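Long-range contact in AlyGC (PDB 5GKD), which is an alginate lyase of polysaccharide lyase family 6, probably cleaving alginate chains by beta-elimination with a bound calcium ion: residues 23-36 and 50-64. Sequence-based numbering, arbitrary orientation.
Sequences DIILANGTWRDFEV and LRGQTPGKVFLTGQS
Gln-53 extends its chain with CG anti to the backbone N (chi1 -175°), and Asn-28 turns CG to lie beside its own backbone N. These torsions bring the Gln-53 amide over that of Asn-28, with the planes 18° apart. This happens at a corner between two neighbouring coils of the parallel beta-helix, the fold of the pectate lyase-like clan. Strands 23-26 and 29-32 run parallel to 50-52 and 58-62 of the next coil, and strand 73-81 follows beyond. Gln-53 OE1 accepts the backbone N of Asn-28 at 2.8 Å in a nearly straight bond. Asn-28 OD1 takes Thr-54 N on a lone pair, and its ND2 donates a hydrogen bond to Thr-54 OG1 at 3.0 Å. With both ends of the amide held, its flip is fixed. Cutting Asn-28 back to an alanine is likely to leave Thr-54 N and OG1 without these partners and free the turn from Thr-54 to Lys-57 to shift.

Inside the coil, Leu-26 CG packs on Leu-50 CD2 at 3.7 Å. Leu-60 CD2 meets Val-36 CG2, and Val-58 CG1 lies near the Trp-31 ring. Trp-31 NE1 bonds Ala-27 O in the ring plane, within its own coil. On the outer side, Arg-51 NH1 forms a salt bridge with Asp-23 OD2 at 3.0 Å, on the anti lone pair. The carboxylate stands almost upright to the guanidinium, 81° between planes, while Ile-25 lies over one guanidinium face.

At the next corner Gly-62 CA sits over the centre of the Arg-32 guanidinium, 3.6 Å from its plane. Asp-33 OD1 accepts Gln-63 N. Glu-35 OE2 forms a salt bridge with Lys-475 NZ of the second subunit. Thr-61 O takes Asp-33 N and Ser-64 OG from opposite faces of its plane, and that same OG accepts Phe-34 N at 2.8 Å.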
ATOM      1  N   ASP A  23      41.509  17.724 -15.943  1.00 22.66           N
ATOM      2  CA  ASP A  23      40.230  17.933 -15.264  1.00 21.82           C
ATOM      3  C   ASP A  23      39.102  17.846 -16.289  1.00 25.55           C
ATOM      4  O   ASP A  23      39.103  18.579 -17.281  1.00 24.33           O
ATOM      5  CB  ASP A  23      40.173  19.300 -14.573  1.00 22.37           C
ATOM      6  CG  ASP A  23      41.138  19.419 -13.416  1.00 28.39           C
ATOM      7  OD1 ASP A  23      42.145  18.682 -13.405  1.00 30.44           O
ATOM      8  OD2 ASP A  23      40.892  20.247 -12.513  1.00 32.78           O
ATOM      9  N   ILE A  24      38.149  16.957 -16.051  1.00 23.46           N
ATOM     10  CA  ILE A  24      36.906  16.927 -16.807  1.00 20.90           C
ATOM     11  C   ILE A  24      35.914  17.803 -16.056  1.00 19.52           C
ATOM     12  O   ILE A  24      35.663  17.587 -14.869  1.00 20.56           O
ATOM     13  CB  ILE A  24      36.384  15.493 -16.961  1.00 18.61           C
ATOM     14  CG1 ILE A  24      37.427  14.640 -17.681  1.00 21.41           C
ATOM     15  CG2 ILE A  24      35.038  15.496 -17.686  1.00 18.41           C
ATOM     16  CD1 ILE A  24      37.082  13.192 -17.784  1.00 20.19           C
ATOM     17  N   ILE A  25      35.370  18.807 -16.730  1.00 21.50           N
ATOM     18  CA  ILE A  25      34.577  19.849 -16.086  1.00 21.39           C
ATOM     19  C   ILE A  25      33.138  19.751 -16.587  1.00 22.10           C
ATOM     20  O   ILE A  25      32.858  19.997 -17.770  1.00 19.54           O
ATOM     21  CB  ILE A  25      35.159  21.241 -16.350  1.00 20.22           C
ATOM     22  CG1 ILE A  25      36.591  21.338 -15.823  1.00 23.19           C
ATOM     23  CG2 ILE A  25      34.292  22.300 -15.714  1.00 21.71           C
ATOM     24  CD1 ILE A  25      37.214  22.706 -16.068  1.00 27.93           C
ATOM     25  N   LEU A  26      32.219  19.403 -15.690  1.00 21.47           N
ATOM     26  CA  LEU A  26      30.797  19.439 -16.008  1.00 17.80           C
ATOM     27  C   LEU A  26      30.325  20.886 -15.993  1.00 19.55           C
ATOM     28  O   LEU A  26      30.418  21.557 -14.960  1.00 18.69           O
ATOM     29  CB  LEU A  26      29.980  18.611 -15.018  1.00 18.75           C
ATOM     30  CG  LEU A  26      30.279  17.125 -14.845  1.00 19.54           C
ATOM     31  CD1 LEU A  26      29.229  16.479 -13.920  1.00 17.02           C
ATOM     32  CD2 LEU A  26      30.385  16.415 -16.197  1.00 19.21           C
ATOM     33  N   ALA A  27      29.827  21.353 -17.136  1.00 18.59           N
ATOM     34  CA  ALA A  27      29.346  22.716 -17.279  1.00 19.59           C
ATOM     35  C   ALA A  27      28.180  22.995 -16.334  1.00 21.54           C
ATOM     36  O   ALA A  27      27.353  22.129 -16.059  1.00 21.51           O
ATOM     37  CB  ALA A  27      28.913  22.969 -18.734  1.00 21.21           C
ATOM     38  N   ASN A  28      28.116  24.234 -15.855  1.00 21.18           N
ATOM     39  CA  ASN A  28      27.036  24.654 -14.980  1.00 21.78           C
ATOM     40  C   ASN A  28      25.691  24.361 -15.622  1.00 22.25           C
ATOM     41  O   ASN A  28      25.492  24.595 -16.812  1.00 22.72           O
ATOM     42  CB  ASN A  28      27.157  26.148 -14.674  1.00 23.94           C
ATOM     43  CG  ASN A  28      28.358  26.464 -13.827  1.00 23.27           C
ATOM     44  OD1 ASN A  28      28.872  25.601 -13.116  1.00 23.02           O
ATOM     45  ND2 ASN A  28      28.808  27.704 -13.880  1.00 24.42           N
ATOM     46  N   GLY A  29      24.783  23.831 -14.825  1.00 23.77           N
ATOM     47  CA  GLY A  29      23.453  23.507 -15.278  1.00 22.76           C
ATOM     48  C   GLY A  29      22.922  22.309 -14.517  1.00 24.87           C
ATOM     49  O   GLY A  29      23.532  21.833 -13.564  1.00 22.49           O
ATOM     50  N   THR A  30      21.768  21.836 -14.970  1.00 22.17           N
ATOM     51  CA  THR A  30      21.072  20.706 -14.375  1.00 22.02           C
ATOM     52  C   THR A  30      21.241  19.492 -15.286  1.00 21.49           C
ATOM     53  O   THR A  30      20.798  19.505 -16.435  1.00 24.63           O
ATOM     54  CB  THR A  30      19.597  21.048 -14.155  1.00 25.77           C
ATOM     55  OG1 THR A  30      19.496  22.144 -13.230  1.00 23.02           O
ATOM     56  CG2 THR A  30      18.832  19.855 -13.618  1.00 23.74           C
ATOM     57  N   TRP A  31      21.907  18.462 -14.780  1.00 22.27           N
ATOM     58  CA  TRP A  31      22.124  17.218 -15.512  1.00 23.03           C
ATOM     59  C   TRP A  31      21.143  16.197 -14.968  1.00 22.09           C
ATOM     60  O   TRP A  31      21.336  15.686 -13.862  1.00 22.65           O
ATOM     61  CB  TRP A  31      23.556  16.713 -15.352  1.00 20.23           C
ATOM     62  CG  TRP A  31      24.584  17.673 -15.792  1.00 17.38           C
ATOM     63  CD1 TRP A  31      24.825  18.906 -15.281  1.00 16.98           C
ATOM     64  CD2 TRP A  31      25.525  17.479 -16.842  1.00 18.07           C
ATOM     65  NE1 TRP A  31      25.850  19.499 -15.951  1.00 17.81           N
ATOM     66  CE2 TRP A  31      26.307  18.641 -16.913  1.00 16.81           C
ATOM     67  CE3 TRP A  31      25.788  16.426 -17.730  1.00 19.42           C
ATOM     68  CZ2 TRP A  31      27.339  18.789 -17.831  1.00 16.34           C
ATOM     69  CZ3 TRP A  31      26.819  16.573 -18.648  1.00 21.33           C
ATOM     70  CH2 TRP A  31      27.577  17.749 -18.695  1.00 17.24           C
ATOM     71  N   ARG A  32      20.102  15.894 -15.736  1.00 19.86           N
ATOM     72  CA  ARG A  32      19.047  15.011 -15.269  1.00 22.77           C
ATOM     73  C   ARG A  32      19.305  13.586 -15.741  1.00 23.31           C
ATOM     74  O   ARG A  32      19.773  13.366 -16.859  1.00 25.04           O
ATOM     75  CB  ARG A  32      17.672  15.499 -15.744  1.00 25.99           C
ATOM     76  CG  ARG A  32      16.506  14.688 -15.173  1.00 26.93           C
ATOM     77  CD  ARG A  32      15.326  15.530 -14.689  1.00 26.90           C
ATOM     78  NE  ARG A  32      14.324  14.668 -14.054  1.00 36.95           N
ATOM     79  CZ  ARG A  32      13.912  14.736 -12.780  1.00 32.86           C
ATOM     80  NH1 ARG A  32      14.378  15.660 -11.933  1.00 26.27           N
ATOM     81  NH2 ARG A  32      13.009  13.859 -12.352  1.00 24.53           N
ATOM     82  N   ASP A  33      19.022  12.618 -14.872  1.00 22.00           N
ATOM     83  CA  ASP A  33      19.158  11.201 -15.209  1.00 20.20           C
ATOM     84  C   ASP A  33      20.561  10.877 -15.723  1.00 21.23           C
ATOM     85  O   ASP A  33      20.727  10.168 -16.710  1.00 22.70           O
ATOM     86  CB  ASP A  33      18.109  10.781 -16.246  1.00 24.13           C
ATOM     87  CG  ASP A  33      16.678  11.049 -15.792  1.00 25.74           C
ATOM     88  OD1 ASP A  33      16.400  11.081 -14.577  1.00 22.07           O
ATOM     89  OD2 ASP A  33      15.819  11.216 -16.673  1.00 30.12           O
ATOM     90  N   PHE A  34      21.579  11.407 -15.051  1.00 22.22           N
ATOM     91  CA  PHE A  34      22.972  11.237 -15.451  1.00 18.12           C
ATOM     92  C   PHE A  34      23.633  10.216 -14.526  1.00 21.29           C
ATOM     93  O   PHE A  34      24.028  10.551 -13.409  1.00 18.89           O
ATOM     94  CB  PHE A  34      23.702  12.576 -15.404  1.00 19.45           C
ATOM     95  CG  PHE A  34      25.061  12.560 -16.061  1.00 21.64           C
ATOM     96  CD1 PHE A  34      25.444  11.508 -16.881  1.00 17.92           C
ATOM     97  CD2 PHE A  34      25.953  13.596 -15.858  1.00 18.52           C
ATOM     98  CE1 PHE A  34      26.679  11.504 -17.488  1.00 17.21           C
ATOM     99  CE2 PHE A  34      27.201  13.578 -16.462  1.00 18.44           C
ATOM    100  CZ  PHE A  34      27.558  12.533 -17.275  1.00 15.65           C
ATOM    101  N   GLU A  35      23.781   8.981 -15.012  1.00 19.53           N
ATOM    102  CA  GLU A  35      24.514   7.928 -14.307  1.00 19.61           C
ATOM    103  C   GLU A  35      25.987   8.035 -14.685  1.00 20.35           C
ATOM    104  O   GLU A  35      26.402   7.563 -15.741  1.00 18.40           O
ATOM    105  CB  GLU A  35      23.955   6.551 -14.652  1.00 19.84           C
ATOM    106  CG  GLU A  35      22.557   6.315 -14.140  1.00 21.95           C
ATOM    107  CD  GLU A  35      22.014   4.935 -14.484  1.00 26.15           C
ATOM    108  OE1 GLU A  35      22.467   3.933 -13.885  1.00 32.31           O
ATOM    109  OE2 GLU A  35      21.116   4.857 -15.338  1.00 28.69           O
ATOM    110  N   VAL A  36      26.782   8.655 -13.817  1.00 21.92           N
ATOM    111  CA  VAL A  36      28.173   8.973 -14.106  1.00 18.98           C
ATOM    112  C   VAL A  36      29.034   7.766 -13.771  1.00 21.48           C
ATOM    113  O   VAL A  36      29.019   7.286 -12.638  1.00 22.43           O
ATOM    114  CB  VAL A  36      28.638  10.203 -13.313  1.00 21.19           C
ATOM    115  CG1 VAL A  36      30.105  10.488 -13.592  1.00 18.83           C
ATOM    116  CG2 VAL A  36      27.757  11.413 -13.624  1.00 18.41           C
ATOM    117  N   LEU A  50      37.199  14.938 -11.956  1.00 20.35           N
ATOM    118  CA  LEU A  50      35.861  15.275 -12.442  1.00 18.58           C
ATOM    119  C   LEU A  50      35.283  16.308 -11.491  1.00 19.29           C
ATOM    120  O   LEU A  50      35.151  16.025 -10.298  1.00 20.49           O
ATOM    121  CB  LEU A  50      34.958  14.045 -12.455  1.00 17.37           C
ATOM    122  CG  LEU A  50      33.725  13.880 -13.350  1.00 21.48           C
ATOM    123  CD1 LEU A  50      32.604  13.172 -12.633  1.00 18.94           C
ATOM    124  CD2 LEU A  50      33.246  15.127 -14.095  1.00 18.69           C
ATOM    125  N   ARG A  51      34.925  17.489 -12.001  1.00 19.44           N
ATOM    126  CA  ARG A  51      34.466  18.541 -11.104  1.00 19.13           C
ATOM    127  C   ARG A  51      33.436  19.423 -11.796  1.00 19.71           C
ATOM    128  O   ARG A  51      33.376  19.508 -13.018  1.00 23.65           O
ATOM    129  CB  ARG A  51      35.629  19.396 -10.576  1.00 18.29           C
ATOM    130  CG  ARG A  51      36.699  19.659 -11.584  1.00 22.82           C
ATOM    131  CD  ARG A  51      37.806  20.598 -11.066  1.00 25.12           C
ATOM    132  NE  ARG A  51      37.353  21.959 -11.263  1.00 36.83           N
ATOM    133  CZ  ARG A  51      37.894  22.831 -12.095  1.00 28.84           C
ATOM    134  NH1 ARG A  51      38.970  22.535 -12.793  1.00 28.69           N
ATOM    135  NH2 ARG A  51      37.350  24.022 -12.194  1.00 31.27           N
ATOM    136  N   GLY A  52      32.617  20.080 -10.989  1.00 19.92           N
ATOM    137  CA  GLY A  52      31.666  21.028 -11.527  1.00 21.59           C
ATOM    138  C   GLY A  52      32.363  22.332 -11.873  1.00 22.85           C
ATOM    139  O   GLY A  52      33.286  22.768 -11.185  1.00 23.47           O
ATOM    140  N   GLN A  53      31.916  22.943 -12.973  1.00 20.80           N
ATOM    141  CA  GLN A  53      32.471  24.215 -13.425  1.00 21.68           C
ATOM    142  C   GLN A  53      32.470  25.251 -12.311  1.00 21.87           C
ATOM    143  O   GLN A  53      33.497  25.868 -12.018  1.00 23.66           O
ATOM    144  CB  GLN A  53      31.665  24.724 -14.621  1.00 19.95           C
ATOM    145  CG  GLN A  53      32.207  25.986 -15.256  1.00 20.94           C
ATOM    146  CD  GLN A  53      31.285  26.521 -16.342  1.00 26.45           C
ATOM    147  OE1 GLN A  53      30.238  25.954 -16.626  1.00 24.89           O
ATOM    148  NE2 GLN A  53      31.668  27.631 -16.936  1.00 37.58           N
ATOM    149  N   THR A  54      31.325  25.439 -11.672  1.00 22.66           N
ATOM    150  CA  THR A  54      31.200  26.312 -10.511  1.00 23.15           C
ATOM    151  C   THR A  54      30.516  25.523  -9.409  1.00 21.21           C
ATOM    152  O   THR A  54      29.300  25.273  -9.509  1.00 21.82           O
ATOM    153  CB  THR A  54      30.382  27.558 -10.817  1.00 22.10           C
ATOM    154  OG1 THR A  54      30.959  28.260 -11.922  1.00 26.13           O
ATOM    155  CG2 THR A  54      30.335  28.457  -9.585  1.00 24.58           C
ATOM    156  N   PRO A  55      31.231  25.133  -8.354  1.00 22.18           N
ATOM    157  CA  PRO A  55      30.586  24.349  -7.295  1.00 19.28           C
ATOM    158  C   PRO A  55      29.365  25.093  -6.784  1.00 22.80           C
ATOM    159  O   PRO A  55      29.417  26.291  -6.525  1.00 23.50           O
ATOM    160  CB  PRO A  55      31.681  24.210  -6.237  1.00 20.27           C
ATOM    161  CG  PRO A  55      32.983  24.294  -7.050  1.00 22.60           C
ATOM    162  CD  PRO A  55      32.674  25.315  -8.123  1.00 21.62           C
ATOM    163  N   GLY A  56      28.237  24.392  -6.745  1.00 20.24           N
ATOM    164  CA  GLY A  56      26.969  24.968  -6.379  1.00 20.27           C
ATOM    165  C   GLY A  56      26.077  25.306  -7.554  1.00 23.17           C
ATOM    166  O   GLY A  56      24.919  25.659  -7.336  1.00 22.34           O
ATOM    167  N   LYS A  57      26.586  25.218  -8.790  1.00 22.17           N
ATOM    168  CA  LYS A  57      25.769  25.429  -9.982  1.00 21.88           C
ATOM    169  C   LYS A  57      25.670  24.203 -10.880  1.00 20.46           C
ATOM    170  O   LYS A  57      25.045  24.282 -11.945  1.00 24.60           O
ATOM    171  CB  LYS A  57      26.312  26.611 -10.802  1.00 22.54           C
ATOM    172  CG  LYS A  57      26.195  27.953 -10.091  1.00 23.95           C
ATOM    173  CD  LYS A  57      26.749  29.107 -10.922  1.00 27.96           C
ATOM    174  CE  LYS A  57      26.363  30.444 -10.301  1.00 36.65           C
ATOM    175  NZ  LYS A  57      27.033  31.621 -10.930  1.00 49.37           N
ATOM    176  N   VAL A  58      26.298  23.090 -10.514  1.00 21.81           N
ATOM    177  CA  VAL A  58      26.168  21.828 -11.238  1.00 17.30           C
ATOM    178  C   VAL A  58      25.329  20.895 -10.386  1.00 19.87           C
ATOM    179  O   VAL A  58      25.753  20.453  -9.309  1.00 20.27           O
ATOM    180  CB  VAL A  58      27.529  21.202 -11.566  1.00 18.95           C
ATOM    181  CG1 VAL A  58      27.352  19.817 -12.157  1.00 17.05           C
ATOM    182  CG2 VAL A  58      28.312  22.106 -12.496  1.00 18.14           C
ATOM    183  N   PHE A  59      24.146  20.579 -10.882  1.00 20.35           N
ATOM    184  CA  PHE A  59      23.198  19.718 -10.205  1.00 19.18           C
ATOM    185  C   PHE A  59      23.050  18.432 -10.986  1.00 18.92           C
ATOM    186  O   PHE A  59      22.926  18.463 -12.213  1.00 24.03           O
ATOM    187  CB  PHE A  59      21.838  20.411 -10.081  1.00 20.48           C
ATOM    188  CG  PHE A  59      21.907  21.725  -9.392  1.00 21.63           C
ATOM    189  CD1 PHE A  59      21.991  21.789  -8.012  1.00 20.71           C
ATOM    190  CD2 PHE A  59      21.901  22.903 -10.118  1.00 24.16           C
ATOM    191  CE1 PHE A  59      22.054  22.998  -7.367  1.00 23.61           C
ATOM    192  CE2 PHE A  59      21.972  24.123  -9.469  1.00 25.55           C
ATOM    193  CZ  PHE A  59      22.048  24.166  -8.091  1.00 25.48           C
ATOM    194  N   LEU A  60      23.058  17.318 -10.279  1.00 19.80           N
ATOM    195  CA  LEU A  60      22.754  16.018 -10.851  1.00 18.21           C
ATOM    196  C   LEU A  60      21.429  15.578 -10.250  1.00 20.40           C
ATOM    197  O   LEU A  60      21.344  15.332  -9.043  1.00 16.64           O
ATOM    198  CB  LEU A  60      23.862  15.007 -10.583  1.00 15.72           C
ATOM    199  CG  LEU A  60      24.949  15.009 -11.655  1.00 20.42           C
ATOM    200  CD1 LEU A  60      25.740  16.280 -11.581  1.00 19.82           C
ATOM    201  CD2 LEU A  60      25.861  13.812 -11.560  1.00 19.40           C
ATOM    202  N   THR A  61      20.404  15.477 -11.093  1.00 17.23           N
ATOM    203  CA  THR A  61      19.027  15.326 -10.644  1.00 18.24           C
ATOM    204  C   THR A  61      18.388  14.093 -11.281  1.00 18.75           C
ATOM    205  O   THR A  61      18.977  13.410 -12.122  1.00 20.13           O
ATOM    206  CB  THR A  61      18.192  16.574 -10.967  1.00 21.87           C
ATOM    207  OG1 THR A  61      18.022  16.701 -12.392  1.00 21.62           O
ATOM    208  CG2 THR A  61      18.857  17.823 -10.418  1.00 18.34           C
ATOM    209  N   GLY A  62      17.164  13.812 -10.867  1.00 18.15           N
ATOM    210  CA  GLY A  62      16.488  12.626 -11.360  1.00 21.43           C
ATOM    211  C   GLY A  62      17.240  11.381 -10.954  1.00 20.58           C
ATOM    212  O   GLY A  62      17.800  11.295  -9.857  1.00 18.39           O
ATOM    213  N   GLN A  63      17.278  10.403 -11.859  1.00 21.94           N
ATOM    214  CA  GLN A  63      17.926   9.121 -11.572  1.00 22.22           C
ATOM    215  C   GLN A  63      19.390   9.190 -11.994  1.00 20.31           C
ATOM    216  O   GLN A  63      19.835   8.536 -12.928  1.00 23.00           O
ATOM    217  CB  GLN A  63      17.179   7.973 -12.238  1.00 19.73           C
ATOM    218  CG  GLN A  63      15.976   7.516 -11.427  1.00 23.31           C
ATOM    219  CD  GLN A  63      14.997   8.659 -11.193  1.00 25.56           C
ATOM    220  OE1 GLN A  63      14.253   9.042 -12.097  1.00 30.44           O
ATOM    221  NE2 GLN A  63      15.034   9.243 -10.005  1.00 24.58           N
ATOM    222  N   SER A  64      20.132  10.027 -11.265  1.00 20.44           N
ATOM    223  CA  SER A  64      21.562  10.227 -11.421  1.00 18.28           C
ATOM    224  C   SER A  64      22.299   9.489 -10.317  1.00 19.30           C
ATOM    225  O   SER A  64      21.745   9.220  -9.250  1.00 18.80           O
ATOM    226  CB  SER A  64      21.925  11.711 -11.356  1.00 16.85           C
ATOM    227  OG  SER A  64      21.434  12.433 -12.452  1.00 19.87           O
TER
HETATM  228  O   HOH W   1      13.998  11.404 -13.523  1.00 27.18           O
HETATM  229  O   HOH W   2      15.653  18.293 -12.299  1.00 30.42           O
HETATM  230  O   HOH W   3      18.984   7.348 -15.257  1.00 28.63           O